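Local coordinates for protein putative Transcriptional Regulator (Rhodococcus sp., PDB 2IA2) that probably regulates transcription as an IclR-family protein, binding DNA through a helix-turn-helix domain and sensing a small effector through its GAF-like C-terminal domain, at residues A[17-22]-A[54-59]; A[107-112]-A[234-239]; A[165-170]-A[185-190]; A[214-217]-A[223-226]. All coordinates share one frame; numbering follows the deposited sequence.

Interaction 1. Residues A[17-22]-A[54-59]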
loop_
_atom_site.group_PDB
_atom_site.type_symbol
_atom_site.label_atom_id
_atom_site.label_comp_id
_atom_site.label_asym_id
_atom_site.label_seq_id
_atom_site.Cartn_x
_atom_site.Cartn_y
_atom_site.Cartn_z
ATOM N N VAL A 17 7.731 20.760 17.238
ATOM C CA VAL A 17 8.793 21.225 16.347
ATOM C C VAL A 17 8.217 21.734 15.013
ATOM O O VAL A 17 7.970 20.966 14.040
ATOM C CB VAL A 17 9.844 20.125 16.099
ATOM C CG1 VAL A 17 11.000 20.664 15.268
ATOM C CG2 VAL A 17 10.348 19.527 17.442
ATOM N N GLN A 18 8.004 23.040 14.981
ATOM C CA GLN A 18 7.484 23.734 13.807
ATOM C C GLN A 18 8.262 23.435 12.517
ATOM O O GLN A 18 7.682 23.256 11.449
ATOM C CB GLN A 18 7.502 25.231 14.087
ATOM C CG GLN A 18 6.852 26.039 13.019
ATOM C CD GLN A 18 6.682 27.480 13.468
ATOM O OE1 GLN A 18 7.677 28.234 13.568
ATOM N NE2 GLN A 18 5.433 27.867 13.764
ATOM N N SER A 19 9.576 23.362 12.628
ATOM C CA SER A 19 10.405 23.217 11.468
ATOM C C SER A 19 10.186 21.869 10.781
ATOM O O SER A 19 10.183 21.801 9.594
ATOM C CB SER A 19 11.856 23.464 11.843
ATOM O OG SER A 19 12.028 24.886 11.947
ATOM N N LEU A 20 9.967 20.828 11.567
ATOM C CA LEU A 20 9.615 19.519 11.055
ATOM C C LEU A 20 8.270 19.583 10.333
ATOM O O LEU A 20 8.186 19.174 9.181
ATOM C CB LEU A 20 9.579 18.468 12.200
ATOM C CG LEU A 20 9.228 17.034 11.756
ATOM C CD1 LEU A 20 10.121 16.586 10.601
ATOM C CD2 LEU A 20 9.254 16.003 12.954
ATOM N N ALA A 21 7.237 20.118 11.010
ATOM C CA ALA A 21 5.928 20.270 10.380
ATOM C C ALA A 21 6.054 20.967 9.036
ATOM O O ALA A 21 5.531 20.453 8.034
ATOM C CB ALA A 21 4.919 21.006 11.301
ATOM N N ARG A 22 6.751 22.119 9.015
ATOM C CA ARG A 22 6.954 22.910 7.792
ATOM C C ARG A 22 7.730 22.168 6.699
ATOM O O ARG A 22 7.293 22.156 5.548
ATOM C CB ARG A 22 7.601 24.256 8.102
ATOM C CG ARG A 22 6.677 25.148 8.904
ATOM C CD ARG A 22 7.352 26.463 9.252
ATOM N NE ARG A 22 6.346 27.344 9.849
ATOM C CZ ARG A 22 6.563 28.604 10.207
ATOM N NH1 ARG A 22 7.783 29.132 10.085
ATOM N NH2 ARG A 22 5.550 29.329 10.687
ATOM N N ARG A 54 12.395 29.052 1.613
ATOM C CA ARG A 54 13.734 28.846 1.076
ATOM C C ARG A 54 14.591 27.985 2.008
ATOM O O ARG A 54 15.261 27.039 1.549
ATOM C CB ARG A 54 14.435 30.165 0.776
ATOM C CG ARG A 54 15.868 29.990 0.254
ATOM C CD ARG A 54 16.610 31.336 0.041
ATOM N NE ARG A 54 15.946 32.184 -0.952
ATOM C CZ ARG A 54 15.256 33.305 -0.698
ATOM N NH1 ARG A 54 15.102 33.802 0.534
ATOM N NH2 ARG A 54 14.706 33.940 -1.711
ATOM N N ARG A 55 14.552 28.306 3.307
ATOM C CA ARG A 55 15.315 27.575 4.321
ATOM C C ARG A 55 14.961 26.093 4.279
ATOM O O ARG A 55 15.849 25.259 4.306
ATOM C CB ARG A 55 15.081 28.127 5.734
ATOM C CG ARG A 55 15.782 29.463 6.005
ATOM C CD ARG A 55 15.790 29.857 7.547
ATOM N NE ARG A 55 16.692 29.031 8.390
ATOM C CZ ARG A 55 16.304 28.196 9.366
ATOM N NH1 ARG A 55 15.007 28.022 9.670
ATOM N NH2 ARG A 55 17.230 27.527 10.048
ATOM N N PHE A 56 13.676 25.772 4.210
ATOM C CA PHE A 56 13.270 24.385 4.184
ATOM C C PHE A 56 13.656 23.696 2.868
ATOM O O PHE A 56 14.215 22.592 2.879
ATOM C CB PHE A 56 11.767 24.245 4.492
ATOM C CG PHE A 56 11.409 24.793 5.821
ATOM C CD1 PHE A 56 10.758 26.014 5.929
ATOM C CD2 PHE A 56 11.812 24.137 6.985
ATOM C CE1 PHE A 56 10.487 26.560 7.172
ATOM C CE2 PHE A 56 11.538 24.680 8.231
ATOM C CZ PHE A 56 10.891 25.903 8.324
ATOM N N LEU A 57 13.355 24.355 1.754
ATOM C CA LEU A 57 13.734 23.860 0.450
ATOM C C LEU A 57 15.236 23.618 0.377
ATOM O O LEU A 57 15.668 22.601 -0.151
ATOM C CB LEU A 57 13.317 24.814 -0.651
ATOM C CG LEU A 57 11.837 24.750 -0.992
ATOM C CD1 LEU A 57 11.479 25.974 -1.849
ATOM C CD2 LEU A 57 11.464 23.379 -1.690
ATOM N N LEU A 58 16.049 24.525 0.904
ATOM C CA LEU A 58 17.507 24.316 0.763
ATOM C C LEU A 58 18.005 23.190 1.649
ATOM O O LEU A 58 18.963 22.504 1.318
ATOM C CB LEU A 58 18.308 25.601 0.990
ATOM C CG LEU A 58 18.097 26.724 -0.044
ATOM C CD1 LEU A 58 18.929 27.994 0.301
ATOM C CD2 LEU A 58 18.392 26.216 -1.460
ATOM N N THR A 59 17.322 22.957 2.756
ATOM C CA THR A 59 17.696 21.836 3.604
ATOM C C THR A 59 17.331 20.576 2.896
ATOM O O THR A 59 18.144 19.682 2.793
ATOM C CB THR A 59 17.050 21.941 4.992
ATOM O OG1 THR A 59 17.493 23.167 5.573
ATOM C CG2 THR A 59 17.480 20.797 5.904
#
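Phe56 reaches from helix 50-63 to Ser19 and Arg22 on helix 18-28, joining the first helix of the IclR helix-turn-helix domain to a later one. CG of Phe56 lies anti to its carbonyl carbon (chi1 -59°), which carries the ring out toward the first helix. One face of the ring takes the aliphatic part of Arg22: CB stands 3.9 Å from the Phe56 ring centroid and 18° off its normal, a CH-pi contact displaced toward the rim. Further out, Arg22 CD comes within 3.7 Å of Phe56 CZ. Since the Arg22 chain is extended from CG to NE, the methylenes touch the aromatic surface while the charged end leads away from it. The guanidinium is turned 88° to the ring, and Gln18 CD of the same helix lies over the centre of the Arg22 guanidinium, 3.4 Å above its plane. Arginine suits this partly exposed place because its stem is aliphatic and its end charged; phenylalanine suits the buried one, and its ring also packs on Val26. The second subunit is close by: Val17 N, at the N-cap position of the first helix, is hydrogen-bonded to Thr59 OG1 of the second subunit, and Ser19 packs on its own counterpart there. At the rim of the Phe56 ring, Ser19 CB lies in the ring plane, 3.8 Å from Phe56 CE2.

Interaction 2. Residues A[107-112]-A[234-239]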
loop_
_atom_site.group_PDB
_atom_site.type_symbol
_atom_site.label_atom_id
_atom_site.label_comp_id
_atom_site.label_asym_id
_atom_site.label_seq_id
_atom_site.Cartn_x
_atom_site.Cartn_y
_atom_site.Cartn_z
ATOM N N VAL A 107 -15.576 2.623 23.394
ATOM C CA VAL A 107 -16.909 2.144 23.792
ATOM C C VAL A 107 -16.902 0.957 24.765
ATOM O O VAL A 107 -17.970 0.555 25.267
ATOM C CB VAL A 107 -17.793 1.799 22.526
ATOM C CG1 VAL A 107 -17.839 3.005 21.551
ATOM C CG2 VAL A 107 -17.328 0.487 21.804
ATOM N N HIS A 108 -15.712 0.417 25.037
ATOM C CA HIS A 108 -15.504 -0.685 25.979
ATOM C C HIS A 108 -16.304 -1.912 25.615
ATOM O O HIS A 108 -16.998 -2.509 26.481
ATOM C CB HIS A 108 -15.833 -0.260 27.431
ATOM C CG HIS A 108 -15.058 0.933 27.869
ATOM N ND1 HIS A 108 -13.682 0.914 27.971
ATOM C CD2 HIS A 108 -15.445 2.205 28.126
ATOM C CE1 HIS A 108 -13.257 2.118 28.314
ATOM N NE2 HIS A 108 -14.306 2.920 28.415
ATOM N N GLU A 109 -16.225 -2.268 24.333
ATOM C CA GLU A 109 -16.933 -3.430 23.789
ATOM C C GLU A 109 -16.018 -4.072 22.744
ATOM O O GLU A 109 -15.222 -3.392 22.084
ATOM C CB GLU A 109 -18.288 -3.057 23.149
ATOM C CG GLU A 109 -19.375 -2.385 24.027
ATOM C CD GLU A 109 -19.797 -3.223 25.248
ATOM O OE1 GLU A 109 -19.614 -4.473 25.265
ATOM O OE2 GLU A 109 -20.315 -2.614 26.205
ATOM N N SER A 110 -16.186 -5.374 22.564
ATOM C CA SER A 110 -15.524 -6.133 21.496
ATOM C C SER A 110 -15.831 -5.576 20.071
ATOM O O SER A 110 -17.003 -5.278 19.754
ATOM C CB SER A 110 -15.980 -7.612 21.623
ATOM O OG SER A 110 -15.878 -8.357 20.398
ATOM N N SER A 111 -14.781 -5.415 19.244
ATOM C CA SER A 111 -14.898 -4.998 17.825
ATOM C C SER A 111 -14.066 -5.974 16.983
ATOM O O SER A 111 -13.046 -6.444 17.468
ATOM C CB SER A 111 -14.458 -3.550 17.604
ATOM O OG SER A 111 -13.081 -3.377 17.939
ATOM N N SER A 112 -14.539 -6.308 15.772
ATOM C CA SER A 112 -13.900 -7.257 14.899
ATOM C C SER A 112 -13.986 -6.793 13.475
ATOM O O SER A 112 -14.868 -5.939 13.111
ATOM C CB SER A 112 -14.637 -8.591 14.936
ATOM O OG SER A 112 -14.747 -9.078 16.275
ATOM N N ALA A 234 -28.053 -7.410 27.362
ATOM C CA ALA A 234 -28.330 -6.756 28.672
ATOM C C ALA A 234 -27.591 -5.430 28.902
ATOM O O ALA A 234 -28.008 -4.616 29.736
ATOM C CB ALA A 234 -28.030 -7.735 29.816
ATOM N N ARG A 235 -26.502 -5.169 28.178
ATOM C CA ARG A 235 -25.739 -3.931 28.415
ATOM C C ARG A 235 -26.347 -2.662 27.780
ATOM O O ARG A 235 -26.081 -1.540 28.253
ATOM C CB ARG A 235 -24.322 -4.090 27.883
ATOM C CG ARG A 235 -23.523 -5.206 28.472
ATOM C CD ARG A 235 -22.031 -5.144 27.908
ATOM N NE ARG A 235 -21.316 -3.982 28.447
ATOM C CZ ARG A 235 -20.982 -3.891 29.726
ATOM N NH1 ARG A 235 -21.277 -4.901 30.583
ATOM N NH2 ARG A 235 -20.345 -2.816 30.157
ATOM N N TYR A 236 -27.162 -2.822 26.720
ATOM C CA TYR A 236 -27.784 -1.643 26.009
ATOM C C TYR A 236 -29.196 -1.967 25.526
ATOM O O TYR A 236 -29.422 -3.037 24.976
ATOM C CB TYR A 236 -26.947 -1.245 24.751
ATOM C CG TYR A 236 -25.486 -0.974 25.017
ATOM C CD1 TYR A 236 -24.540 -2.001 24.937
ATOM C CD2 TYR A 236 -25.033 0.313 25.354
ATOM C CE1 TYR A 236 -23.216 -1.778 25.241
ATOM C CE2 TYR A 236 -23.656 0.550 25.613
ATOM C CZ TYR A 236 -22.775 -0.505 25.585
ATOM O OH TYR A 236 -21.424 -0.278 25.866
ATOM N N SER A 237 -30.132 -1.039 25.641
ATOM C CA SER A 237 -31.395 -1.156 24.865
ATOM C C SER A 237 -31.085 -0.970 23.377
ATOM O O SER A 237 -30.025 -0.394 23.034
ATOM C CB SER A 237 -32.382 -0.079 25.288
ATOM O OG SER A 237 -31.873 1.183 24.900
ATOM N N LEU A 238 -31.963 -1.468 22.501
ATOM C CA LEU A 238 -31.801 -1.219 21.067
ATOM C C LEU A 238 -31.599 0.294 20.715
ATOM O O LEU A 238 -30.776 0.657 19.854
ATOM C CB LEU A 238 -32.977 -1.782 20.283
ATOM C CG LEU A 238 -33.045 -3.298 20.168
ATOM C CD1 LEU A 238 -34.338 -3.705 19.467
ATOM C CD2 LEU A 238 -31.846 -3.844 19.436
ATOM N N GLU A 239 -32.334 1.158 21.396
ATOM C CA GLU A 239 -32.206 2.599 21.215
ATOM C C GLU A 239 -30.842 3.110 21.643
ATOM O O GLU A 239 -30.250 3.891 20.922
ATOM C CB GLU A 239 -33.371 3.325 21.922
ATOM C CG GLU A 239 -33.169 4.829 22.246
ATOM C CD GLU A 239 -34.054 5.319 23.436
ATOM O OE1 GLU A 239 -35.264 4.908 23.533
ATOM O OE2 GLU A 239 -33.516 6.130 24.264
HETATM O O HOH W 1 -20.052 2.059 25.952
HETATM O O HOH W 2 -19.432 -1.151 28.393
#
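Glu109 and Arg235 mark the nearest backbone approach, yet their CA atoms are still 10.0 Å apart, and the residues meet through long side chains that come from opposite directions between the turn that leads into strand 110-117, where His108 has positive phi, and the loop before helix 238-244. Glu109 OE2 is the focus. It accepts from Arg235 NE at 2.8 Å, a salt bridge with an N-H...O angle of 150° that uses the syn lone pair, and from Tyr236 OH at 2.6 Å, which arrives on the anti side, 18° out of the carboxylate plane. The carboxylate comes to the edge of the tyrosine ring, near its plane, with the two planes steeply inclined. A bend at chi3 of Arg235 (70°) turns NE toward the acid. Water 2 adds a third donor to OE2 and accepts from Arg235 NH2, while water 1 donates to both Val107 O and Tyr236 OH. Glutamate fits because its other oxygen, OE1, forms a salt bridge with Arg131; two arginines sharing a buried acid would be expected to favour its ionised form. A glutamine here would probably leave Arg235 and Arg131 without their balancing charge and weaken the hold on the tyrosine hydroxyl. Tyrosine places a polar tip on an apolar ring, which also packs on Leu245. A buried carboxylate shared by arginine and tyrosine here ties the start of strand 110-117 to the loop after its neighbour 223-232, at one end of the central sheet of the GAF-like IclR C-terminal domain.

Interaction 3. Residues A[165-170]-A[185-190]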
loop_
_atom_site.group_PDB
_atom_site.type_symbol
_atom_site.label_atom_id
_atom_site.label_comp_id
_atom_site.label_asym_id
_atom_site.label_seq_id
_atom_site.Cartn_x
_atom_site.Cartn_y
_atom_site.Cartn_z
ATOM N N ALA A 165 -28.242 -16.447 -6.016
ATOM C CA ALA A 165 -27.646 -17.788 -6.019
ATOM C C ALA A 165 -27.377 -18.293 -4.613
ATOM O O ALA A 165 -27.697 -19.437 -4.287
ATOM C CB ALA A 165 -26.338 -17.764 -6.799
ATOM N N TYR A 166 -26.730 -17.450 -3.813
ATOM C CA TYR A 166 -26.492 -17.725 -2.402
ATOM C C TYR A 166 -27.785 -18.064 -1.650
ATOM O O TYR A 166 -27.820 -18.999 -0.823
ATOM C CB TYR A 166 -25.825 -16.504 -1.736
ATOM C CG TYR A 166 -25.919 -16.582 -0.237
ATOM C CD1 TYR A 166 -24.998 -17.337 0.496
ATOM C CD2 TYR A 166 -26.931 -15.939 0.446
ATOM C CE1 TYR A 166 -25.052 -17.413 1.871
ATOM C CE2 TYR A 166 -27.007 -16.008 1.831
ATOM C CZ TYR A 166 -26.077 -16.749 2.535
ATOM O OH TYR A 166 -26.163 -16.844 3.906
ATOM N N LEU A 167 -28.834 -17.290 -1.922
ATOM C CA LEU A 167 -30.089 -17.420 -1.203
ATOM C C LEU A 167 -30.840 -18.656 -1.656
ATOM O O LEU A 167 -31.504 -19.292 -0.854
ATOM C CB LEU A 167 -30.969 -16.201 -1.415
ATOM C CG LEU A 167 -30.556 -14.937 -0.682
ATOM C CD1 LEU A 167 -31.418 -13.799 -1.203
ATOM C CD2 LEU A 167 -30.737 -15.153 0.825
ATOM N N GLU A 168 -30.715 -18.995 -2.938
ATOM C CA GLU A 168 -31.250 -20.267 -3.454
ATOM C C GLU A 168 -30.614 -21.498 -2.775
ATOM O O GLU A 168 -31.301 -22.425 -2.377
ATOM C CB GLU A 168 -31.031 -20.328 -4.969
ATOM C CG GLU A 168 -32.043 -21.175 -5.726
ATOM C CD GLU A 168 -31.972 -20.941 -7.241
ATOM O OE1 GLU A 168 -31.374 -19.909 -7.685
ATOM O OE2 GLU A 168 -32.521 -21.794 -7.990
ATOM N N LYS A 169 -29.296 -21.469 -2.636
ATOM C CA LYS A 169 -28.521 -22.544 -2.043
ATOM C C LYS A 169 -28.649 -22.656 -0.495
ATOM O O LYS A 169 -28.349 -23.699 0.083
ATOM C CB LYS A 169 -27.040 -22.393 -2.472
ATOM C CG LYS A 169 -26.078 -23.378 -1.768
ATOM C CD LYS A 169 -24.979 -23.926 -2.686
ATOM C CE LYS A 169 -23.696 -23.087 -2.610
ATOM N NZ LYS A 169 -22.767 -23.394 -3.763
ATOM N N LEU A 170 -29.087 -21.588 0.168
ATOM C CA LEU A 170 -29.025 -21.499 1.628
ATOM C C LEU A 170 -30.055 -22.357 2.343
ATOM O O LEU A 170 -31.242 -22.379 1.992
ATOM C CB LEU A 170 -29.159 -20.042 2.091
ATOM C CG LEU A 170 -29.048 -19.759 3.599
ATOM C CD1 LEU A 170 -27.770 -20.241 4.212
ATOM C CD2 LEU A 170 -29.230 -18.274 3.850
ATOM N N GLU A 185 -37.780 -12.996 3.612
ATOM C CA GLU A 185 -37.567 -12.105 4.745
ATOM C C GLU A 185 -36.065 -11.853 4.965
ATOM O O GLU A 185 -35.658 -10.743 5.319
ATOM C CB GLU A 185 -38.174 -12.721 5.995
ATOM C CG GLU A 185 -38.267 -11.774 7.162
ATOM C CD GLU A 185 -38.652 -12.484 8.438
ATOM O OE1 GLU A 185 -39.031 -13.690 8.384
ATOM O OE2 GLU A 185 -38.563 -11.826 9.503
ATOM N N LEU A 186 -35.254 -12.881 4.731
ATOM C CA LEU A 186 -33.813 -12.715 4.803
ATOM C C LEU A 186 -33.311 -11.767 3.723
ATOM O O LEU A 186 -32.544 -10.871 4.019
ATOM C CB LEU A 186 -33.077 -14.056 4.736
ATOM C CG LEU A 186 -31.533 -14.016 4.648
ATOM C CD1 LEU A 186 -30.857 -13.214 5.783
ATOM C CD2 LEU A 186 -31.034 -15.437 4.666
ATOM N N LYS A 187 -33.743 -11.959 2.479
ATOM C CA LYS A 187 -33.344 -11.087 1.386
ATOM C C LYS A 187 -33.695 -9.636 1.713
ATOM O O LYS A 187 -32.930 -8.719 1.401
ATOM C CB LYS A 187 -34.089 -11.494 0.115
ATOM C CG LYS A 187 -33.552 -10.919 -1.176
ATOM C CD LYS A 187 -34.498 -11.313 -2.291
ATOM C CE LYS A 187 -33.890 -11.168 -3.686
ATOM N NZ LYS A 187 -33.147 -9.933 -3.860
ATOM N N ALA A 188 -34.864 -9.444 2.320
ATOM C CA ALA A 188 -35.339 -8.111 2.690
ATOM C C ALA A 188 -34.449 -7.470 3.757
ATOM O O ALA A 188 -34.128 -6.289 3.665
ATOM C CB ALA A 188 -36.769 -8.188 3.171
ATOM N N ALA A 189 -34.062 -8.248 4.771
ATOM C CA ALA A 189 -33.165 -7.769 5.810
ATOM C C ALA A 189 -31.805 -7.370 5.203
ATOM O O ALA A 189 -31.225 -6.347 5.577
ATOM C CB ALA A 189 -32.998 -8.823 6.881
ATOM N N ILE A 190 -31.325 -8.151 4.232
ATOM C CA ILE A 190 -30.064 -7.858 3.541
ATOM C C ILE A 190 -30.142 -6.592 2.671
ATOM O O ILE A 190 -29.216 -5.795 2.668
ATOM C CB ILE A 190 -29.571 -9.059 2.713
ATOM C CG1 ILE A 190 -29.090 -10.176 3.641
ATOM C CG2 ILE A 190 -28.495 -8.640 1.758
ATOM C CD1 ILE A 190 -29.179 -11.562 3.046
#
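Leu167 points from helix 160-169 at helix 183-196 and splits its two methyls between neighbouring residues there. CD1 meets the stem of Lys187, 3.6 Å from Lys187 CG, with the two side chains crossing at about a right angle. CD2 turns to Leu186 at a slant, 3.9 Å from Leu186 CD2. That same Leu186 methyl also receives Leu170, which approaches at nearly a right angle; the distance from Leu170 CD2 to Leu186 CD2, 3.5 Å, is tighter than usual for two methyl carbons. Leu170 can reach it because CG is swung anti to the backbone N (chi1 -177°), just where the chain leaves the helix. A branched leucine suits position 167, since its two methyls serve different partners, while Leu170 and Leu186 meet through one methyl each. Replacing Leu167 with an alanine is likely to open a gap between the helices and leave both Leu186 CD2 and the lysine methylenes with less to pack on. Helix 149-156 closes over the buried side, where Arg152 touches Leu186 and Leu155 touches Ile190. Lys187 lends its carbons to the interface while its amino group makes a weak, long ion pair with Asp164. The contact between the two segments is therefore apolar, relying on shape and burial and not on directional bonds.

Interaction 4. Residues A[214-217]-A[223-226]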
loop_
_atom_site.group_PDB
_atom_site.type_symbol
_atom_site.label_atom_id
_atom_site.label_comp_id
_atom_site.label_asym_id
_atom_site.label_seq_id
_atom_site.Cartn_x
_atom_site.Cartn_y
_atom_site.Cartn_z
ATOM N N ALA A 214 -20.861 -2.585 9.872
ATOM C CA ALA A 214 -20.866 -1.598 8.818
ATOM C C ALA A 214 -19.876 -2.106 7.748
ATOM O O ALA A 214 -18.933 -2.854 8.064
ATOM C CB ALA A 214 -20.401 -0.293 9.363
ATOM N N PRO A 215 -20.120 -1.760 6.480
ATOM C CA PRO A 215 -19.183 -2.113 5.415
ATOM C C PRO A 215 -17.853 -1.383 5.442
ATOM O O PRO A 215 -17.747 -0.192 5.827
ATOM C CB PRO A 215 -19.958 -1.747 4.149
ATOM C CG PRO A 215 -20.917 -0.589 4.621
ATOM C CD PRO A 215 -21.350 -1.100 5.953
ATOM N N ILE A 216 -16.834 -2.111 5.022
ATOM C CA ILE A 216 -15.597 -1.496 4.657
ATOM C C ILE A 216 -15.461 -1.678 3.130
ATOM O O ILE A 216 -15.436 -2.819 2.623
ATOM C CB ILE A 216 -14.437 -2.179 5.350
ATOM C CG1 ILE A 216 -14.474 -1.879 6.857
ATOM C CG2 ILE A 216 -13.102 -1.689 4.698
ATOM C CD1 ILE A 216 -13.638 -2.883 7.616
ATOM N N ARG A 217 -15.374 -0.564 2.421
ATOM C CA ARG A 217 -15.305 -0.589 0.947
ATOM C C ARG A 217 -13.916 -0.364 0.434
ATOM O O ARG A 217 -13.122 0.340 1.072
ATOM C CB ARG A 217 -16.277 0.450 0.337
ATOM C CG ARG A 217 -17.657 0.208 0.811
ATOM C CD ARG A 217 -18.585 1.203 0.239
ATOM N NE ARG A 217 -19.896 0.553 0.122
ATOM C CZ ARG A 217 -20.926 0.821 0.903
ATOM N NH1 ARG A 217 -20.796 1.746 1.855
ATOM N NH2 ARG A 217 -22.088 0.183 0.713
ATOM N N THR A 223 -17.757 -3.405 -1.383
ATOM C CA THR A 223 -17.563 -3.957 -0.049
ATOM C C THR A 223 -16.557 -5.095 -0.026
ATOM O O THR A 223 -16.732 -6.070 -0.678
ATOM C CB THR A 223 -18.856 -4.448 0.581
ATOM O OG1 THR A 223 -19.787 -3.395 0.688
ATOM C CG2 THR A 223 -18.595 -4.983 1.937
ATOM N N VAL A 224 -15.506 -4.950 0.741
ATOM C CA VAL A 224 -14.474 -5.961 0.833
ATOM C C VAL A 224 -14.390 -6.560 2.233
ATOM O O VAL A 224 -13.867 -7.642 2.391
ATOM C CB VAL A 224 -13.088 -5.393 0.422
ATOM C CG1 VAL A 224 -13.154 -4.925 -1.065
ATOM C CG2 VAL A 224 -12.636 -4.249 1.371
ATOM N N ALA A 225 -14.919 -5.885 3.255
ATOM C CA ALA A 225 -14.842 -6.437 4.612
ATOM C C ALA A 225 -15.992 -5.836 5.403
ATOM O O ALA A 225 -16.678 -4.958 4.881
ATOM C CB ALA A 225 -13.465 -6.075 5.263
ATOM N N ALA A 226 -16.220 -6.301 6.630
ATOM C CA ALA A 226 -17.153 -5.624 7.511
ATOM C C ALA A 226 -16.497 -5.423 8.878
ATOM O O ALA A 226 -15.674 -6.226 9.274
ATOM C CB ALA A 226 -18.390 -6.443 7.663
#
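Ile216 is gripped by backbone bonds from two consecutive residues of the opposite strand, Val224 and Ala225. Its O accepts from Val224 N at 2.8 Å, almost head-on to the carbonyl, and from Ala225 N at 3.2 Å, in the carbonyl plane, at a lone pair. In return Ile216 N donates to Ala225 O at 2.9 Å, with an N-H...O angle of 167°. The extra residue on the second strand shifts the register by one between Ile216 and Arg217. The small Ala225 leaves room for the longer Ile216, whose CD1 lies 4.0 Å from Ala225 CB on one face, while Pro215 and Ala226 form a non-hydrogen-bonded pair facing the other way. Near the strand end, Thr223 OG1 lies 3.8 Å from Pro215 CB. The Arg217 side chain, extended from CG to NE, runs back along its own strand, and Pro215 CB lies 4.2 Å above its guanidinium plane. Farther out, Glu257 of helix 246-264 accepts a hydrogen bond from Arg217 N. Isoleucine suits the face under that helix, where its bulk meets Ile256 and Leu260; on the other face the small Ala226 packs on Met150 and Val153 of helix 149-156, and Pro215 also touches Val153. Val224 and Ala225 set against Ile216 make a classic beta bulge, here in the antiparallel hairpin 209-217/223-232 of the domain's central sheet.

Interaction 1 comes first along the chain and stands apart in the helix-turn-helix domain, its centre about 39 to 58 Å from the centres of the others. Interactions 2, 3 and 4 all belong to the IclR C-terminal domain, with 3 and then 4 nested inside the long loop that interaction 2 closes. Interactions 2 and 4 reach the same six-stranded antiparallel sheet, where strands 110-117 and 223-232 are neighbours; their centres are about 20 Å apart. Interaction 3 joins helices 160-169 and 183-196, and its centre lies about 19 Å from that of interaction 4. The layout is consistent with a separate DNA-binding head and a sheet-based regulatory domain.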